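Local coordinates for oligogalacturonate lyase (Yersinia enterocolitica subsp. enterocolitica, PDB 3PE7), which cleaves oligogalacturonates, probably derived from pectin, by beta-elimination in the cytoplasm, on a seven-bladed beta-propeller that binds manganese and calcium ions, at residues H192-Y198 with E243-G249; M228-K232 with T273-R277. All blocks are in the same frame, centred on the assembly; numbering follows the deposited sequence.

Interaction 1: residues H192-Y198 with E243-G249; sequences HPIYRPY and EFWVPDG
His192 and Glu243 meet where the innermost strands of two successive blades of the seven-bladed beta-propeller, 190-196 and 238-245, run side by side at 26°. The imidazole ND1 gives Glu243 OE2 a nearly straight hydrogen bond of 2.9 Å, lying in the ring plane but arriving from above the carboxylate plane. A water joins His192 O to the same oxygen, while Glu243 OE1 holds Arg217 in a salt bridge; an acid here answers both neighbours. Ile194 faces the neighbouring blade and lays its CD1 3.5 Å from Trp245 CD1. Its carbonyl O accepts the indole N-H of Trp245 NE1 at 3.0 Å, from above the carbonyl plane, so the buried indole nitrogen is satisfied without giving up its apolar surroundings.

Arg196 crosses the indole at about a right angle. Its CA sits over the five-membered ring as a CH-pi contact, and CB and CG continue over the six-membered ring. With CG anti to the backbone N (chi1 -179°) and the chain extended to NE, the guanidinium passes the indole and reaches the turn beyond it. Its NH2 forms salt bridges with Asp199 and with Glu272, a ligand of the second calcium site, so one long cationic side chain connects the blade interface to that site. Proline suits position 197 because its ring CD makes a second CH-pi contact on the same indole face, 3.5 Å from Trp245 CG. Tyr198 brings its ring edge to Asp248 O in the type I turn Val246-Gly249. Glycine fits at Gly249, where phi is positive and a CB would run into Pro197 O. The carbonyl O of Gly249 is gripped side-on by Arg196, 2.8 Å from NE and 3.0 Å from NH1.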
loop_
_atom_site.group_PDB
_atom_site.type_symbol
_atom_site.label_atom_id
_atom_site.label_comp_id
_atom_site.label_asym_id
_atom_site.label_seq_id
_atom_site.Cartn_x
_atom_site.Cartn_y
_atom_site.Cartn_z
ATOM N N HIS A 192 0.525 7.753 -7.576
ATOM C CA HIS A 192 1.083 7.487 -6.232
ATOM C C HIS A 192 1.547 8.746 -5.470
ATOM O O HIS A 192 2.716 8.816 -5.045
ATOM C CB HIS A 192 2.216 6.439 -6.327
ATOM C CG HIS A 192 2.598 5.818 -5.007
ATOM N ND1 HIS A 192 3.899 5.456 -4.708
ATOM C CD2 HIS A 192 1.863 5.515 -3.911
ATOM C CE1 HIS A 192 3.947 4.964 -3.482
ATOM N NE2 HIS A 192 2.724 4.973 -2.981
ATOM N N PRO A 193 0.665 9.749 -5.304
ATOM C CA PRO A 193 1.125 10.879 -4.485
ATOM C C PRO A 193 1.124 10.501 -3.005
ATOM O O PRO A 193 0.177 9.883 -2.529
ATOM C CB PRO A 193 0.091 11.973 -4.776
ATOM C CG PRO A 193 -1.167 11.200 -5.117
ATOM C CD PRO A 193 -0.663 10.014 -5.895
ATOM N N ILE A 194 2.187 10.864 -2.292
ATOM C CA ILE A 194 2.328 10.481 -0.894
ATOM C C ILE A 194 2.962 11.656 -0.134
ATOM O O ILE A 194 4.083 12.070 -0.457
ATOM C CB ILE A 194 3.174 9.175 -0.738
ATOM C CG1 ILE A 194 4.356 9.161 -1.716
ATOM C CG2 ILE A 194 2.269 7.897 -0.921
ATOM C CD1 ILE A 194 5.358 7.990 -1.589
ATOM N N TYR A 195 2.232 12.198 0.837
ATOM C CA TYR A 195 2.797 13.199 1.772
ATOM C C TYR A 195 4.032 12.603 2.462
ATOM O O TYR A 195 3.999 11.452 2.891
ATOM C CB TYR A 195 1.779 13.571 2.857
ATOM C CG TYR A 195 0.969 14.820 2.586
ATOM C CD1 TYR A 195 -0.423 14.757 2.435
ATOM C CD2 TYR A 195 1.588 16.074 2.525
ATOM C CE1 TYR A 195 -1.175 15.920 2.196
ATOM C CE2 TYR A 195 0.865 17.216 2.291
ATOM C CZ TYR A 195 -0.516 17.141 2.132
ATOM O OH TYR A 195 -1.221 18.291 1.917
ATOM N N ARG A 196 5.104 13.388 2.593
ATOM C CA ARG A 196 6.230 12.983 3.435
ATOM C C ARG A 196 5.756 12.983 4.891
ATOM O O ARG A 196 5.237 13.997 5.363
ATOM C CB ARG A 196 7.397 13.958 3.287
ATOM C CG ARG A 196 8.617 13.564 4.147
ATOM C CD ARG A 196 9.796 14.511 3.875
ATOM N NE ARG A 196 10.990 14.147 4.654
ATOM C CZ ARG A 196 12.034 14.965 4.817
ATOM N NH1 ARG A 196 13.099 14.571 5.501
ATOM N NH2 ARG A 196 12.006 16.192 4.291
ATOM N N PRO A 197 5.914 11.846 5.608
ATOM C CA PRO A 197 5.545 11.864 7.019
ATOM C C PRO A 197 6.241 13.016 7.767
ATOM O O PRO A 197 7.448 13.219 7.605
ATOM C CB PRO A 197 6.041 10.509 7.529
ATOM C CG PRO A 197 5.954 9.604 6.348
ATOM C CD PRO A 197 6.345 10.502 5.176
ATOM N N TYR A 198 5.459 13.755 8.557
ATOM C CA TYR A 198 5.943 14.870 9.417
ATOM C C TYR A 198 6.508 16.060 8.659
ATOM O O TYR A 198 7.162 16.940 9.255
ATOM C CB TYR A 198 6.931 14.345 10.492
ATOM C CG TYR A 198 6.388 13.104 11.163
ATOM C CD1 TYR A 198 5.336 13.182 12.066
ATOM C CD2 TYR A 198 6.882 11.841 10.838
ATOM C CE1 TYR A 198 4.816 12.035 12.653
ATOM C CE2 TYR A 198 6.366 10.696 11.405
ATOM C CZ TYR A 198 5.339 10.788 12.305
ATOM O OH TYR A 198 4.836 9.646 12.884
ATOM N N GLU A 243 8.715 2.720 -4.842
ATOM C CA GLU A 243 9.075 3.826 -3.946
ATOM C C GLU A 243 8.087 3.946 -2.782
ATOM O O GLU A 243 6.880 3.712 -2.925
ATOM C CB GLU A 243 9.229 5.167 -4.701
ATOM C CG GLU A 243 7.911 5.853 -5.112
ATOM C CD GLU A 243 7.276 5.247 -6.358
ATOM O OE1 GLU A 243 7.932 4.408 -7.038
ATOM O OE2 GLU A 243 6.105 5.612 -6.657
ATOM N N PHE A 244 8.627 4.267 -1.611
ATOM C CA PHE A 244 7.809 4.533 -0.435
ATOM C C PHE A 244 8.590 5.424 0.529
ATOM O O PHE A 244 9.826 5.472 0.478
ATOM C CB PHE A 244 7.336 3.248 0.272
ATOM C CG PHE A 244 8.435 2.453 0.928
ATOM C CD1 PHE A 244 8.653 2.542 2.314
ATOM C CD2 PHE A 244 9.253 1.612 0.176
ATOM C CE1 PHE A 244 9.672 1.791 2.929
ATOM C CE2 PHE A 244 10.253 0.852 0.770
ATOM C CZ PHE A 244 10.467 0.939 2.158
ATOM N N TRP A 245 7.864 6.152 1.373
ATOM C CA TRP A 245 8.470 6.888 2.476
ATOM C C TRP A 245 8.745 5.948 3.645
ATOM O O TRP A 245 7.851 5.216 4.080
ATOM C CB TRP A 245 7.531 7.993 2.991
ATOM C CG TRP A 245 7.406 9.211 2.081
ATOM C CD1 TRP A 245 6.271 9.624 1.410
ATOM C CD2 TRP A 245 8.430 10.145 1.753
ATOM N NE1 TRP A 245 6.538 10.778 0.698
ATOM C CE2 TRP A 245 7.860 11.105 0.876
ATOM C CE3 TRP A 245 9.778 10.275 2.121
ATOM C CZ2 TRP A 245 8.589 12.189 0.375
ATOM C CZ3 TRP A 245 10.514 11.357 1.618
ATOM C CH2 TRP A 245 9.916 12.291 0.740
ATOM N N VAL A 246 9.964 5.989 4.183
ATOM C CA VAL A 246 10.157 5.425 5.535
ATOM C C VAL A 246 9.141 6.146 6.429
ATOM O O VAL A 246 8.974 7.359 6.307
ATOM C CB VAL A 246 11.593 5.648 6.059
ATOM C CG1 VAL A 246 11.814 4.905 7.394
ATOM C CG2 VAL A 246 12.614 5.162 5.036
ATOM N N PRO A 247 8.430 5.407 7.300
ATOM C CA PRO A 247 7.318 6.034 8.056
ATOM C C PRO A 247 7.716 7.182 8.960
ATOM O O PRO A 247 6.867 8.016 9.255
ATOM C CB PRO A 247 6.724 4.874 8.863
ATOM C CG PRO A 247 7.014 3.646 8.012
ATOM C CD PRO A 247 8.386 3.936 7.365
ATOM N N ASP A 248 8.978 7.239 9.365
ATOM C CA ASP A 248 9.456 8.411 10.132
ATOM C C ASP A 248 9.765 9.625 9.248
ATOM O O ASP A 248 10.077 10.695 9.768
ATOM C CB ASP A 248 10.640 8.050 11.046
ATOM C CG ASP A 248 11.927 7.715 10.279
ATOM O OD1 ASP A 248 11.972 7.771 9.025
ATOM O OD2 ASP A 248 12.924 7.404 10.977
ATOM N N GLY A 249 9.686 9.458 7.927
ATOM C CA GLY A 249 9.925 10.552 6.979
ATOM C C GLY A 249 11.389 10.902 6.753
ATOM O O GLY A 249 11.699 11.957 6.176
HETATM O O HOH W 1 5.735 8.220 -5.812
HETATM O O HOH W 2 9.880 14.397 7.894
#

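Interaction 2: residues M228-K232 with T273-R277; sequences MRKVK and TLENR
Leu274 and Asn276, the two residues most covered in this contact, face the segment 228-232 where the outer strand of one propeller blade, 229-230, comes up to the start of the outer strand of the next, 276-285. Leu274 points its side chain at the neighbouring blade, and its CD1 methyl lies 3.9 Å from Lys230 O and 4.1 Å from Arg229 CG. Arg229 offers its aliphatic part, bent at chi2 (-86°), while its NH2 turns to Asn227 O and Asn222; a long residue of this kind can thus be greasy at its root and polar at its tip.

Asn276 also points across, lying against Val231 and Lys232. The CB of Lys232 lies 3.8 Å from Asn276 CG, and the two side chains cross at a slant, the lysine methylenes passing the amide. Bent at chi3 (-68°), the lysine carries NZ away to Glu238 and Tyr254, with Tyr267 as a cation-pi partner. Val231 is buried, and its compact apolar side chain suits a place against Met218 and Ala269 in the adjoining strands.

Backbone joins backbone through a water, which donates to Val231 O and to Leu274 O at 2.9 Å each. Two carbonyl acceptors cannot bond to each other, so this one water bridges them, beside the aliphatic contacts of Leu274 and Lys232.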
loop_
_atom_site.group_PDB
_atom_site.type_symbol
_atom_site.label_atom_id
_atom_site.label_comp_id
_atom_site.label_asym_id
_atom_site.label_seq_id
_atom_site.Cartn_x
_atom_site.Cartn_y
_atom_site.Cartn_z
ATOM N N MET A 228 9.101 21.658 -8.309
ATOM C CA MET A 228 8.980 20.296 -8.802
ATOM C C MET A 228 10.348 19.802 -9.264
ATOM O O MET A 228 11.003 20.440 -10.090
ATOM C CB MET A 228 7.937 20.223 -9.925
ATOM C CG MET A 228 7.695 18.812 -10.442
ATOM S SD MET A 228 6.462 18.743 -11.757
ATOM C CE MET A 228 7.286 19.675 -13.049
ATOM N N ARG A 229 10.791 18.672 -8.720
ATOM C CA ARG A 229 12.112 18.145 -9.037
ATOM C C ARG A 229 12.123 16.623 -9.011
ATOM O O ARG A 229 11.404 16.014 -8.249
ATOM C CB ARG A 229 13.182 18.713 -8.091
ATOM C CG ARG A 229 13.160 18.206 -6.634
ATOM C CD ARG A 229 12.211 19.021 -5.787
ATOM N NE ARG A 229 12.400 18.854 -4.342
ATOM C CZ ARG A 229 11.491 19.193 -3.431
ATOM N NH1 ARG A 229 11.741 19.010 -2.140
ATOM N NH2 ARG A 229 10.321 19.705 -3.807
ATOM N N LYS A 230 12.957 16.020 -9.845
ATOM C CA LYS A 230 13.112 14.575 -9.790
ATOM C C LYS A 230 13.981 14.153 -8.613
ATOM O O LYS A 230 14.924 14.856 -8.216
ATOM C CB LYS A 230 13.623 13.993 -11.114
ATOM C CG LYS A 230 14.895 14.544 -11.660
ATOM C CD LYS A 230 15.246 13.868 -13.006
ATOM C CE LYS A 230 14.188 14.072 -14.067
ATOM N NZ LYS A 230 14.716 13.673 -15.414
ATOM N N VAL A 231 13.646 12.997 -8.051
ATOM C CA VAL A 231 14.420 12.404 -6.957
ATOM C C VAL A 231 15.812 12.011 -7.456
ATOM O O VAL A 231 16.821 12.205 -6.762
ATOM C CB VAL A 231 13.644 11.197 -6.360
ATOM C CG1 VAL A 231 14.538 10.354 -5.428
ATOM C CG2 VAL A 231 12.394 11.686 -5.638
ATOM N N LYS A 232 15.876 11.486 -8.675
ATOM C CA LYS A 232 17.161 11.185 -9.298
ATOM C C LYS A 232 17.044 11.232 -10.813
ATOM O O LYS A 232 15.942 11.135 -11.360
ATOM C CB LYS A 232 17.691 9.819 -8.850
ATOM C CG LYS A 232 17.098 8.626 -9.598
ATOM C CD LYS A 232 17.569 7.310 -9.023
ATOM C CE LYS A 232 19.059 7.080 -9.275
ATOM N NZ LYS A 232 19.496 5.764 -8.665
ATOM N N THR A 273 18.869 16.648 0.555
ATOM C CA THR A 273 20.129 16.585 -0.122
ATOM C C THR A 273 19.997 16.009 -1.560
ATOM O O THR A 273 20.813 16.304 -2.462
ATOM C CB THR A 273 20.962 15.677 0.805
ATOM O OG1 THR A 273 21.801 16.475 1.671
ATOM C CG2 THR A 273 21.694 14.656 0.111
ATOM N N LEU A 274 18.969 15.181 -1.747
ATOM C CA LEU A 274 18.776 14.367 -2.968
ATOM C C LEU A 274 19.939 13.432 -3.310
ATOM O O LEU A 274 20.050 12.936 -4.443
ATOM C CB LEU A 274 18.353 15.228 -4.172
ATOM C CG LEU A 274 17.001 15.940 -4.047
ATOM C CD1 LEU A 274 16.708 16.698 -5.329
ATOM C CD2 LEU A 274 15.849 14.984 -3.729
ATOM N N GLU A 275 20.799 13.170 -2.328
ATOM C CA GLU A 275 21.772 12.089 -2.458
ATOM C C GLU A 275 21.050 10.764 -2.471
ATOM O O GLU A 275 20.284 10.470 -1.552
ATOM C CB GLU A 275 22.768 12.088 -1.304
ATOM C CG GLU A 275 23.852 10.998 -1.424
ATOM C CD GLU A 275 24.925 11.107 -0.355
ATOM O OE1 GLU A 275 24.649 11.686 0.724
ATOM O OE2 GLU A 275 26.049 10.632 -0.597
ATOM N N ASN A 276 21.302 9.981 -3.517
ATOM C CA ASN A 276 20.788 8.623 -3.616
ATOM C C ASN A 276 21.902 7.629 -3.308
ATOM O O ASN A 276 23.001 7.715 -3.886
ATOM C CB ASN A 276 20.231 8.364 -5.025
ATOM C CG ASN A 276 18.968 9.156 -5.321
ATOM O OD1 ASN A 276 18.970 10.395 -5.348
ATOM N ND2 ASN A 276 17.887 8.446 -5.558
ATOM N N ARG A 277 21.635 6.706 -2.384
ATOM C CA ARG A 277 22.640 5.728 -1.958
ATOM C C ARG A 277 22.131 4.297 -2.079
ATOM O O ARG A 277 20.996 4.004 -1.710
ATOM C CB ARG A 277 23.050 6.013 -0.507
ATOM C CG ARG A 277 23.878 7.280 -0.369
ATOM C CD ARG A 277 24.625 7.258 0.959
ATOM N NE ARG A 277 24.042 8.189 1.915
ATOM C CZ ARG A 277 24.734 9.154 2.519
ATOM N NH1 ARG A 277 26.035 9.303 2.274
ATOM N NH2 ARG A 277 24.129 9.968 3.372
HETATM O O HOH W 3 19.443 13.332 -7.258
#

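Overall arrangement
Both contacts join the same two successive blades: the four-stranded sheet of 190-196, 202-207, 218-222 and 229-230, and that of 238-245, 252-258, 264-269 and 276-285. Interaction 1 brings together their first strands, its centre about 11 Å from that of the chain; interaction 2 brings together their last, its centre about 22 Å out. Along the chain the segments alternate, 192-198, 228-232, 243-249, 273-277, as each blade is completed before the next begins. The two contact centres lie about 14 Å apart, with nearest atoms about 7 Å apart. The same blade interface is thus met near its inner and outer ends, with the calcium-binding residues Asp270 and Glu272 near both.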